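Side-chain contacts in uncharacterized protein (Bacillus thuringiensis serovar kurstaki, PDB 4XE7), which is a ParM-type bacterial actin-like protein, captured without nucleotide, that probably polymerises into cytoskeletal filaments serving plasmid segregation: residues 347-350 / 351-354; 179-182 / 183-187; 280-283 / 284-287; 400-403 / 404-407; 303-306 / 307-311. All blocks are in the same frame, centred on the assembly; numbering follows the deposited sequence.

Overall arrangement
The five contacts are all local, each within one helix, helix start or turn, and they follow the chain in the order 179-187, 280-287, 303-311, 347-354 and 400-407. Contact 2 closes a hairpin of the eight-stranded sheet; contact 1 lies on helix 337-362, which packs on strand 232-237 of the five-stranded sheet. Their centres are about 48 Å apart, on opposite sides of the chain's centre, as befits an actin-like chain with two large halves. Contact 4, about 8 Å from that centre, lies about 23 Å from contact 5, centre to centre. Helices 283-289 and 300-317 follow each other in the chain, placing contacts 3 and 5 on one side, centres about 24 Å apart.

Contact 1: 347-350 / 351-354; sequences YAED and QKAS
One face of the Y347 ring is covered by Q351, one helical turn on. Its CG sits 3.8 Å from the ring centroid and 23° off the ring normal, the geometry of a CH-pi contact, with the methylene displaced toward the rim on the hydroxyl side: Q351 CG is 3.5 Å from Y347 CZ. Other aromatic rings, Y267 and F376, meet Y347 edge-to-face. The two side chains lie side by side, pointing the same way, but ring and amide planes are 71° apart and not stacked. A chi2 of -71° in Q351 bends the amide toward the phenol end of the ring, where its NE2 is hydrogen-bonded to S242 OG. That bond helps set the amide's rotation at a buried position.

On the exposed side E349 and K352 run side by side. E349 OE2 approaches K352 CD at 3.5 Å, whereas E349 OE1 and K352 NZ remain 5.3 Å apart, so the touch is made by the lysine's aliphatic stem. D350 directs OD2 to Y267 OH. The backbone bond Q351 N to Y347 O, 2.9 Å, is one of four successive i to i+4 bonds, typical of an amphipathic alpha-helix packed on a beta-sheet, here strand 232-237.

Contact 2: 179-182 / 183-187; sequences FLDG and TYEGK
A beta-hairpin connection joins strands 173-179 and 188-200, and F179, at the end of the first strand, packs against Y184 of the connecting loop. Two backbone bonds, F179 N to K187 O at 2.9 Å and G186 N to F179 O at 3.0 Å, make a G1 beta bulge of G186 and K187 opposite F179. G186 is the third residue of a type II turn from Y184 to K187; at its backbone angles (phi 98°) a CB would jam against the preceding carbonyl O, hence the glycine. A type I turn spans G182 to E185.

Y184 CB stands over one face of the F179 ring, 3.9 Å from its centroid and 23° off the normal. Beyond that methylene, the edge of the tyrosine ring is directed toward the same phenylalanine in an edge-to-face pair, with centroids 5.4 Å apart and planes at 60°. Helix 123-140 covers both aromatics, and Y184 OH reaches D69. One water donates to D181 O and accepts from Y184 N, bridging the two.

The acidic side chains also converge, D181 OD1 lying 4.0 Å from E185 OE1. D181 has a salt bridge to K53 and E185 one to K49; these lysines probably offset the mutual repulsion, allowing two carboxylates to share this end of the loop.

Contact 3: 280-283 / 284-287; sequences MENE and ILKS
K286 reaches back over the N-terminal turn of helix 283-289, a capped helix start in which N282 is the N-cap. K286 CB lies 3.4 Å from E283 O, and CG then passes the backbone carbonyls that lead into the helix, 3.7 Å from M280 O. CD runs beside the carboxylate of E283, and CE continues between E283 OE2 and M280 O. A bend at chi4 (79°) finally brings K286 NZ to E283 OE2 at 3.1 Å, a salt bridge in which the ammonium meets the oxygen from well above the carboxylate plane. The same NZ is also 2.8 Å from E281 O.

The cap itself is a side-chain bond. With CG of N282 opposite its backbone N about the CA–CB bond (chi1 -171°), N282 OD1 accepts from I284 N at 2.9 Å, and the donor lies in the plane of the amide carbonyl. The other end of that amide is occupied too, N282 ND2 bonding to E334, so both its polar ends are held.

On the inner side M280 crosses L285 at about a right angle, M280 SD resting 4.0 Å from L285 CB, and both side chains touch W329 of strand 326-329. On the outer side one water gives its hydrogens to E283 O and E283 OE1 and accepts from S287 OG, at 3.0 Å from that hydroxyl.

Contact 4: 400-403 / 404-407; sequences AYFT and SRSY
This is a buried helix-start contact: Y401 is the N-cap residue of helix 402-418, near the centre of the actin-like chain. The first turn is closed by R405 N to Y401 O, a 2.7 Å bond with an N-H...O angle of 163°. The aliphatic stem of R405 wraps over the same carbonyl, with R405 CG 3.1 Å from Y401 O, before the guanidinium leaves for its salt bridge with D212. S404 OG lies in the ring plane at the edge of Y401, 3.6 Å from Y401 CD1. A chi1 of 47° swings that hydroxyl toward the tyrosine, where S25 is its hydrogen-bonding partner. The Y401 side chain touches strands 21-27 and 33-45, and K23 makes a cation-pi contact with its ring.

Farther along, S406 OG lies 2.6 Å from F402 O, with S204 O as a second acceptor near its one proton; S406 N donates to the same F402 carbonyl. A water links A400, just before the helix, to its first turn, donating to A400 O and accepting from S404 N. T403 and Y407 lie side by side: T403 O is above one face of the tyrosine ring, and T403 CG2 touches its phenol end, 3.5 Å from Y407 CZ.

Contact 5: 303-306 / 307-311; sequences FIQR and LVMPE
F303 touches L307 and V308 with two different parts of its ring. F303 CE1 meets the methyl L307 CD2 at 3.5 Å, while F303 CE2 meets V308 CG2 at the same distance, so the two methyls approach the phenyl at separate ring carbons, both obliquely. With a chi1 of 161° the phenyl leans forward along the helix, beside its own carbonyl carbon, and so comes to these partners. I268, I271 and L272 of helix 265-279 also pack on F303, and L307 and V308 touch V340 and M344, respectively, of helix 337-362. A second apolar pair lies farther round the helix: the I304 methyl CG2 meets the terminal M309 methyl CE at 3.6 Å, reached through bends at chi2 and chi3 of the methionine.

Helix 300-317 is widened here by a pi-type turn. V308 N donates to F303 O at 3.2 Å with an N-H...O angle of 157°, and M309 N donates to I304 O at 2.9 Å; both are i to i+5 bonds. F303 O is shared, since L307 N also binds it, from above the carbonyl plane, whereas V308 N to I304 O is only a weak bond. The next residue, P310, has no N-H to continue the ladder, and the helix is kinked there; its ring carbon P310 CD instead packs 3.5 Å from Q305 O. At the exposed border R306 turns its guanidinium to D302 in a salt bridge, and the R306 side chain also touches F297.

Contact 1: 347-350 / 351-354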
loop_
_atom_site.group_PDB
_atom_site.type_symbol
_atom_site.label_atom_id
_atom_site.label_comp_id
_atom_site.label_asym_id
_atom_site.label_seq_id
_atom_site.Cartn_x
_atom_site.Cartn_y
_atom_site.Cartn_z
ATOM N N TYR A 347 19.864 1.235 -12.978
ATOM C CA TYR A 347 18.598 0.545 -12.742
ATOM C C TYR A 347 17.560 0.879 -13.823
ATOM O O TYR A 347 16.862 -0.006 -14.323
ATOM C CB TYR A 347 18.056 0.902 -11.351
ATOM C CG TYR A 347 16.650 0.382 -11.108
ATOM C CD1 TYR A 347 16.423 -0.956 -10.784
ATOM C CD2 TYR A 347 15.558 1.227 -11.189
ATOM C CE1 TYR A 347 15.131 -1.428 -10.543
ATOM C CE2 TYR A 347 14.269 0.764 -10.960
ATOM C CZ TYR A 347 14.062 -0.567 -10.642
ATOM O OH TYR A 347 12.776 -1.027 -10.425
ATOM N N ALA A 348 17.454 2.161 -14.171
ATOM C CA ALA A 348 16.520 2.594 -15.226
ATOM C C ALA A 348 16.781 1.900 -16.568
ATOM O O ALA A 348 15.862 1.461 -17.244
ATOM C CB ALA A 348 16.592 4.086 -15.410
ATOM N N GLU A 349 18.047 1.809 -16.936
ATOM C CA GLU A 349 18.456 1.182 -18.183
ATOM C C GLU A 349 18.136 -0.323 -18.178
ATOM O O GLU A 349 17.618 -0.876 -19.161
ATOM C CB GLU A 349 19.957 1.442 -18.409
ATOM C CG GLU A 349 20.483 0.991 -19.767
ATOM C CD GLU A 349 19.649 1.515 -20.925
ATOM O OE1 GLU A 349 19.561 2.752 -21.095
ATOM O OE2 GLU A 349 19.080 0.684 -21.670
ATOM N N ASP A 350 18.406 -0.994 -17.069
ATOM C CA ASP A 350 18.069 -2.412 -16.977
ATOM C C ASP A 350 16.557 -2.636 -17.020
ATOM O O ASP A 350 16.070 -3.558 -17.674
ATOM C CB ASP A 350 18.663 -3.016 -15.712
ATOM C CG ASP A 350 20.171 -3.152 -15.811
ATOM O OD1 ASP A 350 20.673 -3.212 -16.963
ATOM O OD2 ASP A 350 20.843 -3.200 -14.757
ATOM N N GLN A 351 15.810 -1.775 -16.341
ATOM C CA GLN A 351 14.363 -1.838 -16.457
ATOM C C GLN A 351 13.895 -1.515 -17.874
ATOM O O GLN A 351 12.934 -2.112 -18.363
ATOM C CB GLN A 351 13.706 -0.891 -15.454
ATOM C CG GLN A 351 13.656 -1.488 -14.010
ATOM C CD GLN A 351 12.644 -2.651 -13.890
ATOM O OE1 GLN A 351 11.975 -3.009 -14.855
ATOM N NE2 GLN A 351 12.541 -3.229 -12.705
ATOM N N LYS A 352 14.560 -0.560 -18.523
ATOM C CA LYS A 352 14.177 -0.202 -19.893
ATOM C C LYS A 352 14.195 -1.421 -20.812
ATOM O O LYS A 352 13.234 -1.693 -21.526
ATOM C CB LYS A 352 15.110 0.873 -20.459
ATOM C CG LYS A 352 14.688 1.314 -21.868
ATOM C CD LYS A 352 15.871 1.699 -22.743
ATOM C CE LYS A 352 15.411 2.255 -24.096
ATOM N NZ LYS A 352 15.405 3.740 -24.169
ATOM N N ALA A 353 15.302 -2.154 -20.786
ATOM C CA ALA A 353 15.446 -3.348 -21.601
ATOM C C ALA A 353 14.333 -4.361 -21.294
ATOM O O ALA A 353 13.777 -4.973 -22.197
ATOM C CB ALA A 353 16.821 -3.978 -21.379
ATOM N N SER A 354 14.007 -4.519 -20.015
ATOM C CA SER A 354 12.956 -5.445 -19.595
ATOM C C SER A 354 11.554 -5.013 -20.063
ATOM O O SER A 354 10.765 -5.820 -20.595
ATOM C CB SER A 354 12.978 -5.569 -18.062
ATOM O OG SER A 354 11.803 -6.202 -17.587
#

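Contact 2: 179-182 / 183-187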
loop_
_atom_site.group_PDB
_atom_site.type_symbol
_atom_site.label_atom_id
_atom_site.label_comp_id
_atom_site.label_asym_id
_atom_site.label_seq_id
_atom_site.Cartn_x
_atom_site.Cartn_y
_atom_site.Cartn_z
ATOM N N PHE A 179 -12.510 -0.398 20.754
ATOM C CA PHE A 179 -11.099 -0.187 21.033
ATOM C C PHE A 179 -10.859 -0.270 22.553
ATOM O O PHE A 179 -11.508 0.428 23.331
ATOM C CB PHE A 179 -10.626 1.168 20.485
ATOM C CG PHE A 179 -10.671 1.286 18.970
ATOM C CD1 PHE A 179 -11.768 1.856 18.334
ATOM C CD2 PHE A 179 -9.604 0.853 18.192
ATOM C CE1 PHE A 179 -11.804 1.987 16.942
ATOM C CE2 PHE A 179 -9.628 0.983 16.800
ATOM C CZ PHE A 179 -10.732 1.555 16.174
ATOM N N LEU A 180 -9.937 -1.133 22.963
ATOM C CA LEU A 180 -9.683 -1.379 24.379
ATOM C C LEU A 180 -8.408 -0.664 24.848
ATOM O O LEU A 180 -8.102 -0.620 26.042
ATOM C CB LEU A 180 -9.581 -2.885 24.635
ATOM C CG LEU A 180 -10.865 -3.658 24.327
ATOM C CD1 LEU A 180 -10.637 -5.151 24.426
ATOM C CD2 LEU A 180 -11.967 -3.231 25.272
ATOM N N ASP A 181 -7.675 -0.102 23.891
ATOM C CA ASP A 181 -6.423 0.591 24.173
ATOM C C ASP A 181 -6.076 1.530 23.016
ATOM O O ASP A 181 -6.813 1.611 22.030
ATOM C CB ASP A 181 -5.289 -0.416 24.400
ATOM C CG ASP A 181 -4.169 0.143 25.277
ATOM O OD1 ASP A 181 -4.140 1.375 25.493
ATOM O OD2 ASP A 181 -3.322 -0.645 25.755
ATOM N N GLY A 182 -4.958 2.241 23.143
ATOM C CA GLY A 182 -4.477 3.116 22.089
ATOM C C GLY A 182 -5.283 4.397 21.959
ATOM O O GLY A 182 -6.049 4.770 22.853
ATOM N N THR A 183 -5.123 5.045 20.814
ATOM C CA THR A 183 -5.734 6.340 20.530
ATOM C C THR A 183 -7.246 6.431 20.734
ATOM O O THR A 183 -7.738 7.430 21.250
ATOM C CB THR A 183 -5.443 6.746 19.079
ATOM O OG1 THR A 183 -4.077 6.429 18.768
ATOM C CG2 THR A 183 -5.716 8.244 18.871
ATOM N N TYR A 184 -7.991 5.409 20.323
ATOM C CA TYR A 184 -9.448 5.483 20.395
ATOM C C TYR A 184 -10.050 4.696 21.564
ATOM O O TYR A 184 -11.222 4.310 21.513
ATOM C CB TYR A 184 -10.054 4.999 19.068
ATOM C CG TYR A 184 -9.457 5.731 17.880
ATOM C CD1 TYR A 184 -9.570 7.112 17.775
ATOM C CD2 TYR A 184 -8.772 5.053 16.884
ATOM C CE1 TYR A 184 -9.015 7.801 16.716
ATOM C CE2 TYR A 184 -8.207 5.736 15.813
ATOM C CZ TYR A 184 -8.336 7.115 15.743
ATOM O OH TYR A 184 -7.799 7.819 14.703
ATOM N N GLU A 185 -9.253 4.458 22.608
ATOM C CA GLU A 185 -9.699 3.656 23.749
ATOM C C GLU A 185 -11.056 4.107 24.275
ATOM O O GLU A 185 -11.273 5.289 24.511
ATOM C CB GLU A 185 -8.677 3.702 24.886
ATOM C CG GLU A 185 -9.203 3.066 26.175
ATOM C CD GLU A 185 -8.182 3.050 27.298
ATOM O OE1 GLU A 185 -7.079 3.613 27.111
ATOM O OE2 GLU A 185 -8.487 2.474 28.369
ATOM N N GLY A 186 -11.977 3.156 24.420
ATOM C CA GLY A 186 -13.298 3.450 24.935
ATOM C C GLY A 186 -14.314 3.610 23.834
ATOM O O GLY A 186 -15.509 3.498 24.070
ATOM N N LYS A 187 -13.843 3.866 22.620
ATOM C CA LYS A 187 -14.756 4.051 21.496
ATOM C C LYS A 187 -15.229 2.730 20.930
ATOM O O LYS A 187 -14.450 1.789 20.772
ATOM C CB LYS A 187 -14.095 4.881 20.393
ATOM C CG LYS A 187 -14.144 6.385 20.647
ATOM C CD LYS A 187 -13.500 7.165 19.513
ATOM C CE LYS A 187 -13.376 8.638 19.864
ATOM N NZ LYS A 187 -14.705 9.279 20.041
HETATM O O HOH W 1 -7.266 3.037 19.468
#

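Contact 3: 280-283 / 284-287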
loop_
_atom_site.group_PDB
_atom_site.type_symbol
_atom_site.label_atom_id
_atom_site.label_comp_id
_atom_site.label_asym_id
_atom_site.label_seq_id
_atom_site.Cartn_x
_atom_site.Cartn_y
_atom_site.Cartn_z
ATOM N N MET A 280 34.702 8.068 3.310
ATOM C CA MET A 280 36.020 7.662 3.792
ATOM C C MET A 280 37.154 8.290 2.976
ATOM O O MET A 280 38.326 8.029 3.242
ATOM C CB MET A 280 36.144 6.130 3.813
ATOM C CG MET A 280 35.155 5.431 4.818
ATOM S SD MET A 280 35.228 6.057 6.540
ATOM C CE MET A 280 33.885 5.196 7.326
ATOM N N GLU A 281 36.825 9.147 2.012
ATOM C CA GLU A 281 37.849 9.971 1.366
ATOM C C GLU A 281 38.006 11.287 2.130
ATOM O O GLU A 281 39.033 11.956 2.031
ATOM C CB GLU A 281 37.510 10.248 -0.111
ATOM C CG GLU A 281 37.385 8.982 -0.980
ATOM C CD GLU A 281 36.822 9.271 -2.373
ATOM O OE1 GLU A 281 36.616 10.459 -2.697
ATOM O OE2 GLU A 281 36.575 8.314 -3.145
ATOM N N ASN A 282 36.973 11.643 2.887
ATOM C CA ASN A 282 36.975 12.836 3.725
ATOM C C ASN A 282 37.925 12.681 4.913
ATOM O O ASN A 282 37.970 11.631 5.553
ATOM C CB ASN A 282 35.550 13.126 4.201
ATOM C CG ASN A 282 35.413 14.470 4.891
ATOM O OD1 ASN A 282 36.057 14.730 5.893
ATOM N ND2 ASN A 282 34.544 15.320 4.359
ATOM N N GLU A 283 38.690 13.730 5.204
ATOM C CA GLU A 283 39.757 13.629 6.191
ATOM C C GLU A 283 39.230 13.501 7.630
ATOM O O GLU A 283 39.863 12.877 8.472
ATOM C CB GLU A 283 40.696 14.834 6.080
ATOM C CG GLU A 283 41.528 14.857 4.791
ATOM C CD GLU A 283 42.504 13.693 4.701
ATOM O OE1 GLU A 283 43.005 13.248 5.757
ATOM O OE2 GLU A 283 42.763 13.214 3.575
ATOM N N ILE A 284 38.081 14.101 7.908
ATOM C CA ILE A 284 37.452 13.964 9.216
ATOM C C ILE A 284 37.093 12.495 9.493
ATOM O O ILE A 284 37.334 11.971 10.591
ATOM C CB ILE A 284 36.192 14.849 9.305
ATOM C CG1 ILE A 284 36.575 16.316 9.071
ATOM C CG2 ILE A 284 35.454 14.633 10.647
ATOM C CD1 ILE A 284 35.394 17.226 8.759
ATOM N N LEU A 285 36.540 11.831 8.482
ATOM C CA LEU A 285 36.187 10.417 8.597
ATOM C C LEU A 285 37.440 9.549 8.744
ATOM O O LEU A 285 37.449 8.576 9.497
ATOM C CB LEU A 285 35.370 9.957 7.385
ATOM C CG LEU A 285 33.844 10.136 7.434
ATOM C CD1 LEU A 285 33.239 9.367 8.631
ATOM C CD2 LEU A 285 33.489 11.607 7.500
ATOM N N LYS A 286 38.477 9.885 7.989
ATOM C CA LYS A 286 39.757 9.212 8.142
ATOM C C LYS A 286 40.253 9.310 9.585
ATOM O O LYS A 286 40.737 8.333 10.144
ATOM C CB LYS A 286 40.805 9.813 7.210
ATOM C CG LYS A 286 40.750 9.353 5.764
ATOM C CD LYS A 286 42.066 9.741 5.088
ATOM C CE LYS A 286 42.035 9.493 3.595
ATOM N NZ LYS A 286 41.297 10.574 2.899
ATOM N N SER A 287 40.136 10.495 10.181
ATOM C CA SER A 287 40.628 10.701 11.540
ATOM C C SER A 287 39.878 9.831 12.539
ATOM O O SER A 287 40.469 9.283 13.461
ATOM C CB SER A 287 40.503 12.172 11.955
ATOM O OG SER A 287 41.463 12.986 11.302
HETATM O O HOH W 2 42.510 12.926 8.521
#

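Contact 4: 400-403 / 404-407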
loop_
_atom_site.group_PDB
_atom_site.type_symbol
_atom_site.label_atom_id
_atom_site.label_comp_id
_atom_site.label_asym_id
_atom_site.label_seq_id
_atom_site.Cartn_x
_atom_site.Cartn_y
_atom_site.Cartn_z
ATOM N N ALA A 400 1.326 2.106 -3.792
ATOM C CA ALA A 400 0.995 1.078 -2.809
ATOM C C ALA A 400 -0.518 0.896 -2.632
ATOM O O ALA A 400 -0.972 -0.185 -2.279
ATOM C CB ALA A 400 1.637 1.407 -1.478
ATOM N N TYR A 401 -1.283 1.947 -2.917
ATOM C CA TYR A 401 -2.721 1.951 -2.671
ATOM C C TYR A 401 -3.568 2.032 -3.950
ATOM O O TYR A 401 -4.740 2.378 -3.904
ATOM C CB TYR A 401 -3.059 3.111 -1.725
ATOM C CG TYR A 401 -2.408 2.939 -0.370
ATOM C CD1 TYR A 401 -2.923 2.024 0.555
ATOM C CD2 TYR A 401 -1.270 3.649 -0.023
ATOM C CE1 TYR A 401 -2.333 1.841 1.786
ATOM C CE2 TYR A 401 -0.662 3.467 1.207
ATOM C CZ TYR A 401 -1.200 2.568 2.112
ATOM O OH TYR A 401 -0.605 2.386 3.348
ATOM N N PHE A 402 -2.977 1.715 -5.094
ATOM C CA PHE A 402 -3.706 1.820 -6.359
ATOM C C PHE A 402 -4.904 0.859 -6.382
ATOM O O PHE A 402 -5.937 1.142 -6.992
ATOM C CB PHE A 402 -2.783 1.528 -7.556
ATOM C CG PHE A 402 -2.005 2.738 -8.065
ATOM C CD1 PHE A 402 -2.168 3.992 -7.508
ATOM C CD2 PHE A 402 -1.120 2.600 -9.133
ATOM C CE1 PHE A 402 -1.473 5.082 -7.998
ATOM C CE2 PHE A 402 -0.426 3.678 -9.629
ATOM C CZ PHE A 402 -0.595 4.929 -9.058
ATOM N N THR A 403 -4.754 -0.287 -5.724
ATOM C CA THR A 403 -5.846 -1.253 -5.658
ATOM C C THR A 403 -6.990 -0.733 -4.782
ATOM O O THR A 403 -8.146 -0.737 -5.205
ATOM C CB THR A 403 -5.368 -2.597 -5.122
ATOM O OG1 THR A 403 -4.336 -3.102 -5.978
ATOM C CG2 THR A 403 -6.527 -3.595 -5.051
ATOM N N SER A 404 -6.676 -0.294 -3.565
ATOM C CA SER A 404 -7.718 0.241 -2.688
ATOM C C SER A 404 -8.315 1.538 -3.229
ATOM O O SER A 404 -9.519 1.762 -3.097
ATOM C CB SER A 404 -7.198 0.463 -1.261
ATOM O OG SER A 404 -5.949 1.124 -1.239
ATOM N N ARG A 405 -7.486 2.397 -3.823
ATOM C CA ARG A 405 -7.997 3.611 -4.448
ATOM C C ARG A 405 -8.930 3.291 -5.610
ATOM O O ARG A 405 -9.937 3.980 -5.798
ATOM C CB ARG A 405 -6.853 4.514 -4.935
ATOM C CG ARG A 405 -6.066 5.144 -3.805
ATOM C CD ARG A 405 -4.736 5.706 -4.282
ATOM N NE ARG A 405 -4.936 6.834 -5.167
ATOM C CZ ARG A 405 -4.957 8.103 -4.776
ATOM N NH1 ARG A 405 -4.780 8.420 -3.509
ATOM N NH2 ARG A 405 -5.155 9.059 -5.662
ATOM N N SER A 406 -8.602 2.257 -6.387
ATOM C CA SER A 406 -9.475 1.841 -7.494
ATOM C C SER A 406 -10.836 1.390 -6.977
ATOM O O SER A 406 -11.872 1.796 -7.498
ATOM C CB SER A 406 -8.839 0.706 -8.306
ATOM O OG SER A 406 -7.626 1.123 -8.911
ATOM N N TYR A 407 -10.822 0.527 -5.972
ATOM C CA TYR A 407 -12.062 0.122 -5.326
ATOM C C TYR A 407 -12.822 1.359 -4.837
ATOM O O TYR A 407 -14.017 1.491 -5.081
ATOM C CB TYR A 407 -11.785 -0.847 -4.169
ATOM C CG TYR A 407 -11.107 -2.152 -4.582
ATOM C CD1 TYR A 407 -11.054 -2.532 -5.920
ATOM C CD2 TYR A 407 -10.511 -2.989 -3.638
ATOM C CE1 TYR A 407 -10.447 -3.708 -6.311
ATOM C CE2 TYR A 407 -9.891 -4.193 -4.025
ATOM C CZ TYR A 407 -9.874 -4.536 -5.368
ATOM O OH TYR A 407 -9.274 -5.699 -5.801
HETATM O O HOH W 3 -4.136 -0.948 -2.122
#

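Contact 5: 303-306 / 307-311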
loop_
_atom_site.group_PDB
_atom_site.type_symbol
_atom_site.label_atom_id
_atom_site.label_comp_id
_atom_site.label_asym_id
_atom_site.label_seq_id
_atom_site.Cartn_x
_atom_site.Cartn_y
_atom_site.Cartn_z
ATOM N N PHE A 303 17.469 4.955 3.557
ATOM C CA PHE A 303 18.045 5.665 2.420
ATOM C C PHE A 303 16.945 6.164 1.445
ATOM O O PHE A 303 16.993 7.307 0.993
ATOM C CB PHE A 303 19.062 4.740 1.734
ATOM C CG PHE A 303 19.401 5.129 0.324
ATOM C CD1 PHE A 303 20.439 6.008 0.070
ATOM C CD2 PHE A 303 18.702 4.588 -0.747
ATOM C CE1 PHE A 303 20.768 6.356 -1.242
ATOM C CE2 PHE A 303 19.024 4.927 -2.067
ATOM C CZ PHE A 303 20.056 5.817 -2.305
ATOM N N ILE A 304 15.949 5.325 1.138
ATOM C CA ILE A 304 14.852 5.776 0.285
ATOM C C ILE A 304 14.085 6.946 0.926
ATOM O O ILE A 304 13.890 7.993 0.294
ATOM C CB ILE A 304 13.859 4.627 -0.048
ATOM C CG1 ILE A 304 14.527 3.568 -0.929
ATOM C CG2 ILE A 304 12.618 5.164 -0.772
ATOM C CD1 ILE A 304 14.742 4.013 -2.346
ATOM N N GLN A 305 13.662 6.781 2.178
ATOM C CA GLN A 305 12.801 7.787 2.803
ATOM C C GLN A 305 13.524 9.110 3.068
ATOM O O GLN A 305 12.958 10.176 2.828
ATOM C CB GLN A 305 12.208 7.264 4.119
ATOM C CG GLN A 305 11.279 6.056 3.958
ATOM C CD GLN A 305 10.203 6.255 2.890
ATOM O OE1 GLN A 305 10.077 5.456 1.955
ATOM N NE2 GLN A 305 9.421 7.320 3.030
ATOM N N ARG A 306 14.757 9.050 3.572
ATOM C CA ARG A 306 15.467 10.278 3.970
ATOM C C ARG A 306 16.194 10.991 2.823
ATOM O O ARG A 306 16.137 12.218 2.713
ATOM C CB ARG A 306 16.481 9.979 5.084
ATOM C CG ARG A 306 15.892 9.999 6.480
ATOM C CD ARG A 306 16.753 9.210 7.435
ATOM N NE ARG A 306 18.048 9.840 7.619
ATOM C CZ ARG A 306 19.198 9.182 7.655
ATOM N NH1 ARG A 306 19.219 7.865 7.526
ATOM N NH2 ARG A 306 20.327 9.847 7.827
ATOM N N LEU A 307 16.898 10.229 1.991
ATOM C CA LEU A 307 17.704 10.824 0.931
ATOM C C LEU A 307 16.963 10.950 -0.398
ATOM O O LEU A 307 16.919 12.040 -0.982
ATOM C CB LEU A 307 18.992 10.018 0.710
ATOM C CG LEU A 307 19.985 10.629 -0.299
ATOM C CD1 LEU A 307 20.448 12.009 0.164
ATOM C CD2 LEU A 307 21.192 9.726 -0.524
ATOM N N VAL A 308 16.386 9.847 -0.885
ATOM C CA VAL A 308 15.880 9.811 -2.263
ATOM C C VAL A 308 14.535 10.509 -2.462
ATOM O O VAL A 308 14.394 11.324 -3.379
ATOM C CB VAL A 308 15.751 8.363 -2.762
ATOM C CG1 VAL A 308 14.902 8.283 -4.059
ATOM C CG2 VAL A 308 17.139 7.743 -2.952
ATOM N N MET A 309 13.560 10.188 -1.609
ATOM C CA MET A 309 12.172 10.616 -1.819
ATOM C C MET A 309 11.987 12.137 -1.881
ATOM O O MET A 309 11.251 12.603 -2.740
ATOM C CB MET A 309 11.242 10.041 -0.735
ATOM C CG MET A 309 10.655 8.671 -1.057
ATOM S SD MET A 309 9.990 8.527 -2.746
ATOM C CE MET A 309 11.026 7.204 -3.337
ATOM N N PRO A 310 12.628 12.911 -0.975
ATOM C CA PRO A 310 12.447 14.364 -1.106
ATOM C C PRO A 310 12.874 14.905 -2.470
ATOM O O PRO A 310 12.175 15.737 -3.042
ATOM C CB PRO A 310 13.338 14.930 0.014
ATOM C CG PRO A 310 13.322 13.853 1.059
ATOM C CD PRO A 310 13.368 12.570 0.257
ATOM N N GLU A 311 13.979 14.408 -3.008
ATOM C CA GLU A 311 14.430 14.879 -4.312
ATOM C C GLU A 311 13.510 14.432 -5.467
ATOM O O GLU A 311 13.136 15.243 -6.322
ATOM C CB GLU A 311 15.867 14.422 -4.558
ATOM C CG GLU A 311 16.905 15.174 -3.722
ATOM C CD GLU A 311 16.880 16.703 -3.920
ATOM O OE1 GLU A 311 17.114 17.198 -5.053
ATOM O OE2 GLU A 311 16.641 17.421 -2.925
#